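Local coordinates for protein sialidase B (Streptococcus pneumoniae serotype 4, PDB 4XJW) that cleaves terminal sialic acids from oligosaccharides, glycoproteins and glycolipids linked through alpha-(2->3), alpha-(2->6) or alpha-(2->8) bonds, and acts as an intramolecular trans-sialidase, at residues 8-11 with 16-19; 94-99 with 628-633; 405-410 with 434-439; 474-479 with 514-519. The protein carries 1 engineered substitution. All coordinates share one frame; numbering follows the deposited sequence.

Interaction 1 (8-11 with 16-19); sequences GSYQ and SIDI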
loop_
_atom_site.group_PDB
_atom_site.type_symbol
_atom_site.label_atom_id
_atom_site.label_comp_id
_atom_site.label_asym_id
_atom_site.label_seq_id
_atom_site.Cartn_x
_atom_site.Cartn_y
_atom_site.Cartn_z
ATOM N N GLY A 8 9.612 -31.380 15.833
ATOM C CA GLY A 8 8.430 -30.546 15.913
ATOM C C GLY A 8 7.606 -30.637 17.179
ATOM O O GLY A 8 7.974 -31.328 18.125
ATOM N N SER A 9 6.480 -29.927 17.174
ATOM C CA SER A 9 5.601 -29.818 18.330
ATOM C C SER A 9 6.383 -29.364 19.555
ATOM O O SER A 9 6.329 -30.001 20.609
ATOM C CB SER A 9 4.886 -31.145 18.605
ATOM O OG SER A 9 4.496 -31.782 17.397
ATOM N N TYR A 10 7.132 -28.273 19.398
ATOM C CA TYR A 10 7.848 -27.662 20.513
ATOM C C TYR A 10 7.037 -26.513 21.094
ATOM O O TYR A 10 6.723 -25.549 20.396
ATOM C CB TYR A 10 9.211 -27.122 20.070
ATOM C CG TYR A 10 10.199 -28.162 19.603
ATOM C CD1 TYR A 10 10.916 -28.929 20.517
ATOM C CD2 TYR A 10 10.437 -28.361 18.246
ATOM C CE1 TYR A 10 11.825 -29.875 20.089
ATOM C CE2 TYR A 10 11.348 -29.299 17.813
ATOM C CZ TYR A 10 12.039 -30.054 18.737
ATOM O OH TYR A 10 12.949 -30.993 18.301
ATOM N N GLN A 11 6.697 -26.622 22.371
ATOM C CA GLN A 11 6.037 -25.537 23.066
ATOM C C GLN A 11 7.100 -24.630 23.663
ATOM O O GLN A 11 7.933 -25.078 24.449
ATOM C CB GLN A 11 5.122 -26.075 24.161
ATOM C CG GLN A 11 4.045 -26.997 23.620
ATOM C CD GLN A 11 3.183 -26.306 22.583
ATOM O OE1 GLN A 11 2.633 -25.236 22.841
ATOM N NE2 GLN A 11 3.078 -26.902 21.401
ATOM N N SER A 16 13.957 -22.228 27.487
ATOM C CA SER A 16 14.741 -22.732 26.373
ATOM C C SER A 16 14.643 -24.249 26.263
ATOM O O SER A 16 14.486 -24.952 27.264
ATOM C CB SER A 16 16.206 -22.324 26.518
ATOM O OG SER A 16 16.797 -22.945 27.639
ATOM N N ILE A 17 14.723 -24.740 25.033
ATOM C CA ILE A 17 14.792 -26.166 24.760
ATOM C C ILE A 17 16.130 -26.439 24.080
ATOM O O ILE A 17 16.431 -25.840 23.047
ATOM C CB ILE A 17 13.628 -26.605 23.857
ATOM C CG1 ILE A 17 12.295 -26.388 24.579
ATOM C CG2 ILE A 17 13.794 -28.062 23.424
ATOM C CD1 ILE A 17 11.074 -26.448 23.685
ATOM N N ASP A 18 16.940 -27.311 24.682
ATOM C CA ASP A 18 18.252 -27.670 24.157
ATOM C C ASP A 18 18.085 -28.756 23.106
ATOM O O ASP A 18 17.480 -29.794 23.379
ATOM C CB ASP A 18 19.138 -28.198 25.298
ATOM C CG ASP A 18 20.617 -28.231 24.934
ATOM O OD1 ASP A 18 20.951 -27.965 23.764
ATOM O OD2 ASP A 18 21.449 -28.531 25.823
ATOM N N ILE A 19 18.602 -28.515 21.902
ATOM C CA ILE A 19 18.615 -29.530 20.849
ATOM C C ILE A 19 20.044 -29.792 20.360
ATOM O O ILE A 19 20.263 -30.249 19.233
ATOM C CB ILE A 19 17.689 -29.152 19.654
ATOM C CG1 ILE A 19 18.129 -27.821 19.027
ATOM C CG2 ILE A 19 16.236 -29.073 20.102
ATOM C CD1 ILE A 19 17.271 -27.389 17.841
#
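Y10 and I17 mark the closest backbone approach, their CA atoms 8.3 Å apart, so the strands carrying them face each other across the space between two sheets and are not paired edge to edge. This is the beta-sandwich of the concanavalin-like N-terminal domain: strand 5-13 pairs with strand 166-173 in one sheet, and strand 17-18 pairs with strand 147-150 in the other. At the contact itself S9 and Y10 both face I167 in a G1 beta bulge. S9 takes the left-handed conformation at a position where glycine is common.

From there the Y10 ring reaches between the sheets and is met obliquely by two isoleucines. I17 brings its CD1 methyl to within 4.0 Å of Y10 CD1, near the root of the ring. At the other end, I19 CG2 lies 4.2 Å from Y10 OH. A long aromatic suits this place because it spans both branched side chains. L150 and F5 also touch this ring. I17 has CG1 beside its backbone N (chi1 -64°) and an extended outer bond (chi2 165°), which carries its terminal methyl across the gap until I17 CD1 rests 3.5 Å from the main-chain oxygen Q11 O.

Interaction 2 (94-99 with 628-633); sequences SLWGKH and VLFEKY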
loop_
_atom_site.group_PDB
_atom_site.type_symbol
_atom_site.label_atom_id
_atom_site.label_comp_id
_atom_site.label_asym_id
_atom_site.label_seq_id
_atom_site.Cartn_x
_atom_site.Cartn_y
_atom_site.Cartn_z
ATOM N N SER A 94 6.870 -8.420 9.211
ATOM C CA SER A 94 7.118 -9.628 8.418
ATOM C C SER A 94 6.230 -10.830 8.767
ATOM O O SER A 94 6.256 -11.834 8.052
ATOM C CB SER A 94 8.596 -10.015 8.515
ATOM O OG SER A 94 9.415 -9.027 7.920
ATOM N N LEU A 95 5.459 -10.737 9.854
ATOM C CA LEU A 95 4.783 -11.910 10.426
ATOM C C LEU A 95 3.273 -11.759 10.528
ATOM O O LEU A 95 2.743 -10.653 10.554
ATOM C CB LEU A 95 5.297 -12.162 11.853
ATOM C CG LEU A 95 6.769 -12.513 12.009
ATOM C CD1 LEU A 95 7.143 -12.602 13.486
ATOM C CD2 LEU A 95 7.078 -13.820 11.329
ATOM N N TRP A 96 2.586 -12.895 10.599
ATOM C CA TRP A 96 1.190 -12.935 11.014
ATOM C C TRP A 96 1.088 -13.493 12.423
ATOM O O TRP A 96 1.953 -14.266 12.860
ATOM C CB TRP A 96 0.394 -13.816 10.055
ATOM C CG TRP A 96 -0.183 -13.041 8.903
ATOM C CD1 TRP A 96 0.469 -12.661 7.757
ATOM C CD2 TRP A 96 -1.523 -12.535 8.791
ATOM N NE1 TRP A 96 -0.397 -11.955 6.937
ATOM C CE2 TRP A 96 -1.621 -11.863 7.553
ATOM C CE3 TRP A 96 -2.647 -12.570 9.626
ATOM C CZ2 TRP A 96 -2.800 -11.235 7.128
ATOM C CZ3 TRP A 96 -3.817 -11.960 9.199
ATOM C CH2 TRP A 96 -3.883 -11.300 7.961
ATOM N N GLY A 97 0.035 -13.111 13.136
ATOM C CA GLY A 97 -0.174 -13.577 14.500
ATOM C C GLY A 97 -1.371 -14.506 14.609
ATOM O O GLY A 97 -1.228 -15.693 14.951
ATOM N N LYS A 98 -2.551 -13.966 14.291
ATOM C CA LYS A 98 -3.812 -14.708 14.357
ATOM C C LYS A 98 -4.682 -14.406 13.144
ATOM O O LYS A 98 -4.567 -13.345 12.532
ATOM C CB LYS A 98 -4.609 -14.330 15.613
ATOM C CG LYS A 98 -4.021 -14.822 16.927
ATOM C CD LYS A 98 -4.932 -14.504 18.118
ATOM C CE LYS A 98 -6.060 -15.528 18.258
ATOM N NZ LYS A 98 -7.166 -15.026 19.125
ATOM N N HIS A 99 -5.572 -15.344 12.822
ATOM C CA HIS A 99 -6.516 -15.205 11.719
ATOM C C HIS A 99 -7.710 -16.086 12.061
ATOM O O HIS A 99 -7.531 -17.250 12.421
ATOM C CB HIS A 99 -5.849 -15.647 10.410
ATOM C CG HIS A 99 -6.740 -15.590 9.206
ATOM N ND1 HIS A 99 -7.260 -14.414 8.711
ATOM C CD2 HIS A 99 -7.161 -16.569 8.372
ATOM C CE1 HIS A 99 -7.990 -14.675 7.639
ATOM N NE2 HIS A 99 -7.944 -15.974 7.413
ATOM N N VAL A 628 -10.877 -8.279 1.936
ATOM C CA VAL A 628 -10.140 -7.159 2.531
ATOM C C VAL A 628 -8.753 -7.129 1.894
ATOM O O VAL A 628 -8.035 -8.123 1.915
ATOM C CB VAL A 628 -10.016 -7.293 4.066
ATOM C CG1 VAL A 628 -9.396 -6.041 4.661
ATOM C CG2 VAL A 628 -11.373 -7.557 4.710
ATOM N N LEU A 629 -8.408 -6.003 1.280
ATOM C CA LEU A 629 -7.071 -5.772 0.754
ATOM C C LEU A 629 -6.505 -4.607 1.556
ATOM O O LEU A 629 -7.062 -3.513 1.550
ATOM C CB LEU A 629 -7.127 -5.426 -0.732
ATOM C CG LEU A 629 -5.790 -5.195 -1.424
ATOM C CD1 LEU A 629 -4.968 -6.473 -1.413
ATOM C CD2 LEU A 629 -6.021 -4.709 -2.853
ATOM N N PHE A 630 -5.412 -4.848 2.264
ATOM C CA PHE A 630 -4.958 -3.843 3.222
ATOM C C PHE A 630 -3.447 -3.773 3.355
ATOM O O PHE A 630 -2.728 -4.747 3.069
ATOM C CB PHE A 630 -5.578 -4.118 4.595
ATOM C CG PHE A 630 -5.088 -5.389 5.242
ATOM C CD1 PHE A 630 -5.639 -6.622 4.900
ATOM C CD2 PHE A 630 -4.072 -5.351 6.195
ATOM C CE1 PHE A 630 -5.185 -7.807 5.494
ATOM C CE2 PHE A 630 -3.628 -6.523 6.799
ATOM C CZ PHE A 630 -4.175 -7.744 6.452
ATOM N N GLU A 631 -2.978 -2.616 3.823
ATOM C CA GLU A 631 -1.579 -2.410 4.119
ATOM C C GLU A 631 -1.272 -3.036 5.473
ATOM O O GLU A 631 -1.641 -2.488 6.508
ATOM C CB GLU A 631 -1.290 -0.901 4.133
ATOM C CG GLU A 631 -1.415 -0.241 2.745
ATOM C CD GLU A 631 -1.291 1.273 2.788
ATOM O OE1 GLU A 631 -1.395 1.877 3.887
ATOM O OE2 GLU A 631 -1.041 1.866 1.713
ATOM N N LYS A 632 -0.604 -4.184 5.476
ATOM C CA LYS A 632 -0.259 -4.860 6.726
ATOM C C LYS A 632 1.062 -4.332 7.295
ATOM O O LYS A 632 2.042 -5.065 7.468
ATOM C CB LYS A 632 -0.210 -6.385 6.562
ATOM C CG LYS A 632 -0.259 -7.117 7.905
ATOM C CD LYS A 632 -0.138 -8.619 7.771
ATOM C CE LYS A 632 -0.195 -9.278 9.140
ATOM N NZ LYS A 632 -1.576 -9.265 9.680
ATOM N N TYR A 633 1.081 -3.042 7.593
ATOM C CA TYR A 633 2.236 -2.424 8.234
ATOM C C TYR A 633 1.830 -1.058 8.705
ATOM O O TYR A 633 0.741 -0.566 8.386
ATOM C CB TYR A 633 3.449 -2.349 7.289
ATOM C CG TYR A 633 3.460 -1.206 6.288
ATOM C CD1 TYR A 633 2.550 -1.155 5.232
ATOM C CD2 TYR A 633 4.383 -0.182 6.401
ATOM C CE1 TYR A 633 2.578 -0.102 4.309
ATOM C CE2 TYR A 633 4.434 0.859 5.496
ATOM C CZ TYR A 633 3.536 0.898 4.443
ATOM O OH TYR A 633 3.599 1.951 3.549
#
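K632 lies across the face of the W96 indole, and this is the tight part of the contact. The lysine side chain runs out extended, CG anti to the backbone N (chi1 -163°), and bends only at its last bond, chi4 74°. That bend lays the CE-NZ bond flat over the aromatic system. K632 CE is 3.4 Å from the centroid of the five-membered ring of W96, over its face, a CH-pi contact. K632 NZ is 3.2 Å from the centroid of the six-membered ring and only 4° off its normal, a nearly ideal cation-pi geometry. Lysine suits the site because its aliphatic part and its charge can share one flat surface, and tryptophan because its fused rings give a landing place to each.

The ammonium group also makes a salt bridge to D607, whose carboxylate takes the backbone N-H groups of G97 and K98. W96 NE1 is held by Q648, which would help fix the rotation of the indole.

The rest is looser. F630 comes from the opposite direction and offers only its rim, F630 CZ lying 3.8 Å from W96 CZ2. Beyond, K98 and H99 are partly exposed and lead off along the lectin-like domain. Next to F630 in the chain, E631 forms a salt bridge with R207, a probable substrate-binding arginine. The arrangement is a buried cation-pi contact between the N-terminal lectin-like domain and a blade of the catalytic sialidase propeller, near the active site, the F630 side chain about 7 Å from that of Y615, the probable nucleophile.

Interaction 3 (405-410 with 434-439); sequences NVFYKD and EQFKLL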
loop_
_atom_site.group_PDB
_atom_site.type_symbol
_atom_site.label_atom_id
_atom_site.label_comp_id
_atom_site.label_asym_id
_atom_site.label_seq_id
_atom_site.Cartn_x
_atom_site.Cartn_y
_atom_site.Cartn_z
ATOM N N ASN A 405 5.228 14.930 -22.867
ATOM C CA ASN A 405 3.958 15.114 -22.169
ATOM C C ASN A 405 4.004 16.408 -21.361
ATOM O O ASN A 405 5.027 16.733 -20.754
ATOM C CB ASN A 405 3.703 13.906 -21.258
ATOM C CG ASN A 405 2.297 13.875 -20.698
ATOM O OD1 ASN A 405 1.909 14.742 -19.926
ATOM N ND2 ASN A 405 1.533 12.859 -21.072
ATOM N N VAL A 406 2.891 17.142 -21.333
ATOM C CA VAL A 406 2.861 18.434 -20.656
ATOM C C VAL A 406 3.027 18.324 -19.138
ATOM O O VAL A 406 3.237 19.330 -18.462
ATOM C CB VAL A 406 1.585 19.248 -20.987
ATOM C CG1 VAL A 406 1.526 19.575 -22.467
ATOM C CG2 VAL A 406 0.328 18.503 -20.526
ATOM N N PHE A 407 2.937 17.104 -18.611
ATOM C CA PHE A 407 3.174 16.862 -17.190
ATOM C C PHE A 407 4.644 16.576 -16.850
ATOM O O PHE A 407 4.993 16.377 -15.681
ATOM C CB PHE A 407 2.278 15.710 -16.710
ATOM C CG PHE A 407 0.848 16.123 -16.470
ATOM C CD1 PHE A 407 -0.075 16.112 -17.507
ATOM C CD2 PHE A 407 0.436 16.532 -15.209
ATOM C CE1 PHE A 407 -1.392 16.499 -17.283
ATOM C CE2 PHE A 407 -0.880 16.934 -14.981
ATOM C CZ PHE A 407 -1.785 16.907 -16.013
ATOM N N TYR A 408 5.510 16.592 -17.862
ATOM C CA TYR A 408 6.900 16.176 -17.688
ATOM C C TYR A 408 7.850 17.345 -17.442
ATOM O O TYR A 408 7.599 18.471 -17.881
ATOM C CB TYR A 408 7.416 15.422 -18.913
ATOM C CG TYR A 408 6.781 14.082 -19.201
ATOM C CD1 TYR A 408 5.841 13.516 -18.346
ATOM C CD2 TYR A 408 7.140 13.378 -20.341
ATOM C CE1 TYR A 408 5.277 12.272 -18.632
ATOM C CE2 TYR A 408 6.586 12.153 -20.630
ATOM C CZ TYR A 408 5.655 11.604 -19.782
ATOM O OH TYR A 408 5.119 10.371 -20.117
ATOM N N LYS A 409 8.957 17.045 -16.776
ATOM C CA LYS A 409 9.973 18.050 -16.458
ATOM C C LYS A 409 10.622 18.595 -17.730
ATOM O O LYS A 409 10.916 19.784 -17.819
ATOM C CB LYS A 409 11.033 17.433 -15.550
ATOM C CG LYS A 409 12.248 18.316 -15.296
ATOM C CD LYS A 409 13.227 17.593 -14.387
ATOM C CE LYS A 409 14.461 18.431 -14.110
ATOM N NZ LYS A 409 15.424 17.724 -13.215
ATOM N N ASP A 410 10.805 17.731 -18.725
ATOM C CA ASP A 410 11.540 18.098 -19.936
ATOM C C ASP A 410 10.673 18.681 -21.057
ATOM O O ASP A 410 11.173 18.956 -22.154
ATOM C CB ASP A 410 12.314 16.889 -20.480
ATOM C CG ASP A 410 13.476 16.471 -19.593
ATOM O OD1 ASP A 410 13.648 17.027 -18.487
ATOM O OD2 ASP A 410 14.218 15.552 -20.019
ATOM N N GLU A 434 -8.940 3.489 -20.890
ATOM C CA GLU A 434 -8.805 4.603 -21.819
ATOM C C GLU A 434 -7.730 5.581 -21.384
ATOM O O GLU A 434 -7.264 5.549 -20.236
ATOM C CB GLU A 434 -10.122 5.370 -21.906
ATOM C CG GLU A 434 -11.260 4.581 -22.558
ATOM C CD GLU A 434 -10.896 4.122 -23.956
ATOM O OE1 GLU A 434 -10.340 4.940 -24.719
ATOM O OE2 GLU A 434 -11.154 2.945 -24.281
ATOM N N GLN A 435 -7.349 6.469 -22.294
ATOM C CA GLN A 435 -6.470 7.574 -21.922
ATOM C C GLN A 435 -7.197 8.490 -20.944
ATOM O O GLN A 435 -8.377 8.807 -21.130
ATOM C CB GLN A 435 -6.011 8.344 -23.159
ATOM C CG GLN A 435 -5.106 7.537 -24.097
ATOM C CD GLN A 435 -3.842 7.042 -23.413
ATOM O OE1 GLN A 435 -3.264 7.733 -22.572
ATOM N NE2 GLN A 435 -3.413 5.837 -23.766
ATOM N N PHE A 436 -6.495 8.925 -19.903
ATOM C CA PHE A 436 -7.128 9.742 -18.874
ATOM C C PHE A 436 -7.510 11.137 -19.370
ATOM O O PHE A 436 -6.905 11.666 -20.303
ATOM C CB PHE A 436 -6.284 9.796 -17.579
ATOM C CG PHE A 436 -5.052 10.672 -17.662
ATOM C CD1 PHE A 436 -5.146 12.054 -17.537
ATOM C CD2 PHE A 436 -3.796 10.102 -17.829
ATOM C CE1 PHE A 436 -4.024 12.855 -17.600
ATOM C CE2 PHE A 436 -2.661 10.896 -17.898
ATOM C CZ PHE A 436 -2.775 12.272 -17.779
ATOM N N LYS A 437 -8.561 11.693 -18.772
ATOM C CA LYS A 437 -8.964 13.077 -19.005
ATOM C C LYS A 437 -8.937 13.830 -17.686
ATOM O O LYS A 437 -9.287 13.279 -16.643
ATOM C CB LYS A 437 -10.364 13.137 -19.604
ATOM C CG LYS A 437 -10.460 12.498 -20.970
ATOM C CD LYS A 437 -11.866 12.590 -21.527
ATOM C CE LYS A 437 -11.939 11.951 -22.900
ATOM N NZ LYS A 437 -12.791 12.749 -23.821
ATOM N N LEU A 438 -8.518 15.092 -17.721
ATOM C CA LEU A 438 -8.564 15.908 -16.511
ATOM C C LEU A 438 -9.993 16.325 -16.170
ATOM O O LEU A 438 -10.768 16.675 -17.052
ATOM C CB LEU A 438 -7.695 17.156 -16.660
ATOM C CG LEU A 438 -6.199 16.879 -16.815
ATOM C CD1 LEU A 438 -5.378 18.176 -16.967
ATOM C CD2 LEU A 438 -5.661 16.034 -15.669
ATOM N N LEU A 439 -10.340 16.275 -14.887
ATOM C CA LEU A 439 -11.603 16.835 -14.432
ATOM C C LEU A 439 -11.497 18.351 -14.417
ATOM O O LEU A 439 -10.405 18.896 -14.252
ATOM C CB LEU A 439 -11.976 16.314 -13.037
ATOM C CG LEU A 439 -12.433 14.850 -12.919
ATOM C CD1 LEU A 439 -13.470 14.690 -11.823
ATOM C CD2 LEU A 439 -12.955 14.320 -14.233
#
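F407 and L438 both hold CG beside the backbone N (chi1 -78° and -64°), and from opposite directions their ends meet. The leucine fork straddles the far end of the ring: L438 CD1 lies 3.9 Å from F407 CZ, close to the ring plane, and L438 CD2 is 4.0 Å from the same atom. Leucine fits here because its two methyls can embrace a single aromatic carbon. F436 adds a looser touch, its rim atom CZ 4.5 Å from F407 CE1; the F436 ring is itself packed against Y370 and F287.

F407 is presented by a tight turn. N405 OD1 accepts the F407 N-H at 2.9 Å with an N-H...O angle of 163°, in the carbonyl plane and on a lone pair. This Asx turn lies within a type I beta turn closed by Y408 N to N405 O, also 2.9 Å. Asparagine suits the first position because its short amide can reach the backbone two residues on.

The turn belongs to the large insertion between the second and third strands of a propeller blade. Strand 437-438, which follows the second Asp-box repeat, is that blade's outermost strand, so the contact fastens the insertion to the rim of the six-bladed sialidase propeller.

Interaction 4 (474-479 with 514-519); sequences GELTYL and IRTFFR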
loop_
_atom_site.group_PDB
_atom_site.type_symbol
_atom_site.label_atom_id
_atom_site.label_comp_id
_atom_site.label_asym_id
_atom_site.label_seq_id
_atom_site.Cartn_x
_atom_site.Cartn_y
_atom_site.Cartn_z
ATOM N N GLY A 474 -10.873 22.588 4.939
ATOM C CA GLY A 474 -12.152 23.078 5.423
ATOM C C GLY A 474 -13.422 22.394 4.945
ATOM O O GLY A 474 -14.511 22.740 5.414
ATOM N N GLU A 475 -13.316 21.432 4.024
ATOM C CA GLU A 475 -14.532 20.778 3.539
ATOM C C GLU A 475 -14.297 19.425 2.882
ATOM O O GLU A 475 -13.193 19.115 2.434
ATOM C CB GLU A 475 -15.296 21.682 2.556
ATOM C CG GLU A 475 -14.613 21.900 1.204
ATOM C CD GLU A 475 -15.465 22.687 0.213
ATOM O OE1 GLU A 475 -15.845 23.838 0.529
ATOM O OE2 GLU A 475 -15.755 22.160 -0.886
ATOM N N LEU A 476 -15.358 18.627 2.835
ATOM C CA LEU A 476 -15.435 17.526 1.884
ATOM C C LEU A 476 -16.054 18.090 0.616
ATOM O O LEU A 476 -16.976 18.909 0.667
ATOM C CB LEU A 476 -16.288 16.380 2.418
ATOM C CG LEU A 476 -15.793 15.660 3.664
ATOM C CD1 LEU A 476 -16.668 14.471 4.001
ATOM C CD2 LEU A 476 -14.346 15.216 3.464
ATOM N N THR A 477 -15.535 17.679 -0.531
ATOM C CA THR A 477 -16.075 18.150 -1.789
ATOM C C THR A 477 -16.507 16.937 -2.590
ATOM O O THR A 477 -15.673 16.241 -3.193
ATOM C CB THR A 477 -15.071 18.996 -2.593
ATOM O OG1 THR A 477 -14.456 19.973 -1.738
ATOM C CG2 THR A 477 -15.779 19.708 -3.738
ATOM N N TYR A 478 -17.807 16.665 -2.577
ATOM C CA TYR A 478 -18.336 15.543 -3.345
ATOM C C TYR A 478 -18.444 15.893 -4.821
ATOM O O TYR A 478 -19.016 16.925 -5.189
ATOM C CB TYR A 478 -19.692 15.109 -2.790
ATOM C CG TYR A 478 -19.649 14.685 -1.329
ATOM C CD1 TYR A 478 -19.851 15.608 -0.304
ATOM C CD2 TYR A 478 -19.426 13.360 -0.978
ATOM C CE1 TYR A 478 -19.812 15.219 1.039
ATOM C CE2 TYR A 478 -19.400 12.959 0.342
ATOM C CZ TYR A 478 -19.597 13.887 1.348
ATOM O OH TYR A 478 -19.568 13.458 2.652
ATOM N N LEU A 479 -17.885 15.044 -5.672
ATOM C CA LEU A 479 -17.994 15.244 -7.106
ATOM C C LEU A 479 -19.101 14.344 -7.642
ATOM O O LEU A 479 -19.050 13.113 -7.501
ATOM C CB LEU A 479 -16.655 14.960 -7.793
ATOM C CG LEU A 479 -15.463 15.715 -7.204
ATOM C CD1 LEU A 479 -14.227 15.487 -8.051
ATOM C CD2 LEU A 479 -15.774 17.209 -7.099
ATOM N N ILE A 514 -27.257 8.714 2.164
ATOM C CA ILE A 514 -25.846 8.364 2.137
ATOM C C ILE A 514 -25.195 8.741 3.458
ATOM O O ILE A 514 -25.328 9.881 3.922
ATOM C CB ILE A 514 -25.117 9.121 1.024
ATOM C CG1 ILE A 514 -25.770 8.880 -0.335
ATOM C CG2 ILE A 514 -23.642 8.722 0.968
ATOM C CD1 ILE A 514 -25.285 9.843 -1.410
ATOM N N ARG A 515 -24.495 7.800 4.079
ATOM C CA ARG A 515 -23.651 8.179 5.204
ATOM C C ARG A 515 -22.187 8.103 4.804
ATOM O O ARG A 515 -21.739 7.112 4.234
ATOM C CB ARG A 515 -23.901 7.344 6.448
ATOM C CG ARG A 515 -23.013 7.803 7.617
ATOM C CD ARG A 515 -23.657 7.559 8.945
ATOM N NE ARG A 515 -24.945 8.227 9.017
ATOM C CZ ARG A 515 -25.917 7.860 9.840
ATOM N NH1 ARG A 515 -25.729 6.843 10.665
ATOM N NH2 ARG A 515 -27.077 8.500 9.826
ATOM N N THR A 516 -21.462 9.184 5.090
ATOM C CA THR A 516 -20.037 9.280 4.790
ATOM C C THR A 516 -19.246 9.173 6.079
ATOM O O THR A 516 -19.511 9.920 7.013
ATOM C CB THR A 516 -19.729 10.614 4.122
ATOM O OG1 THR A 516 -20.503 10.739 2.919
ATOM C CG2 THR A 516 -18.253 10.717 3.781
ATOM N N PHE A 517 -18.294 8.241 6.132
ATOM C CA PHE A 517 -17.384 8.101 7.268
ATOM C C PHE A 517 -16.039 8.675 6.871
ATOM O O PHE A 517 -15.544 8.406 5.776
ATOM C CB PHE A 517 -17.233 6.628 7.665
ATOM C CG PHE A 517 -18.535 5.971 8.029
ATOM C CD1 PHE A 517 -19.060 6.091 9.311
ATOM C CD2 PHE A 517 -19.245 5.257 7.085
ATOM C CE1 PHE A 517 -20.253 5.492 9.649
ATOM C CE2 PHE A 517 -20.453 4.655 7.414
ATOM C CZ PHE A 517 -20.960 4.775 8.693
ATOM N N PHE A 518 -15.438 9.486 7.738
ATOM C CA PHE A 518 -14.168 10.097 7.365
ATOM C C PHE A 518 -13.159 10.295 8.480
ATOM O O PHE A 518 -13.501 10.398 9.655
ATOM C CB PHE A 518 -14.364 11.392 6.556
ATOM C CG PHE A 518 -15.043 12.514 7.317
ATOM C CD1 PHE A 518 -16.411 12.493 7.536
ATOM C CD2 PHE A 518 -14.303 13.596 7.776
ATOM C CE1 PHE A 518 -17.038 13.535 8.216
ATOM C CE2 PHE A 518 -14.917 14.639 8.442
ATOM C CZ PHE A 518 -16.290 14.606 8.664
ATOM N N ARG A 519 -11.904 10.313 8.061
ATOM C CA ARG A 519 -10.752 10.505 8.923
ATOM C C ARG A 519 -10.689 11.954 9.396
ATOM O O ARG A 519 -11.014 12.870 8.635
ATOM C CB ARG A 519 -9.509 10.153 8.093
ATOM C CG ARG A 519 -8.171 10.470 8.721
ATOM C CD ARG A 519 -7.076 10.117 7.723
ATOM N NE ARG A 519 -5.782 10.632 8.152
ATOM C CZ ARG A 519 -4.658 10.472 7.470
ATOM N NH1 ARG A 519 -4.671 9.802 6.327
ATOM N NH2 ARG A 519 -3.523 10.975 7.936
#
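L476 and F518 have the nearest CA atoms, 9.3 Å apart, where strands 475-479 and 514-518 pass face to face at an axis distance of 11.1 Å, their directions 132° apart. The separation is bridged by side chains that reach toward each other from two different sheets.

L476 projects its CD1 methyl over one face of F518, 4.2 Å from the ring centroid and 16° off the normal, a CH-pi contact. L476 CD1 also meets T516 CG2 tip to tip at 4.1 Å. The polar element is the hydrogen bond between Y478 OH and T516 OG1, 2.9 Å, reached near the plane of the tyrosine ring. Threonine suits this spot because it pairs a hydroxyl for the tyrosine with a methyl for the leucine, so the two buried hydroxyls share one hydrogen bond in otherwise apolar surroundings.

R519, by similarity a substrate-binding arginine, continues directly from F518 and forms a salt bridge with E503. Strand 475-481 is the third of its propeller blade and 513-518 the second of the next; M528 of strand 526-530 touches L476 and Y478, M506 of strand 504-510 touches Y478 and T516, and W537 stacks on Y478.

Overall arrangement
From the N terminus, interaction 1 closes first, its four-residue loop crossing from one sheet of the lectin-like sandwich to the other. Interaction 2 opens later in the same domain and closes a loop of more than 500 residues, joining that domain to the last propeller blade. Interactions 3 and 4 are nested inside this loop, one after the other: residues 405-410 with 434-439 tie the insertion to the rim of one blade, and residues 474-479 with 514-519 join the following two. Interactions 3 and 4 touch, L439 CD1 being 3.9 Å from L479 CD1, whereas the centres of interactions 1 and 3 lie about 60 Å apart on opposite sides of the molecule.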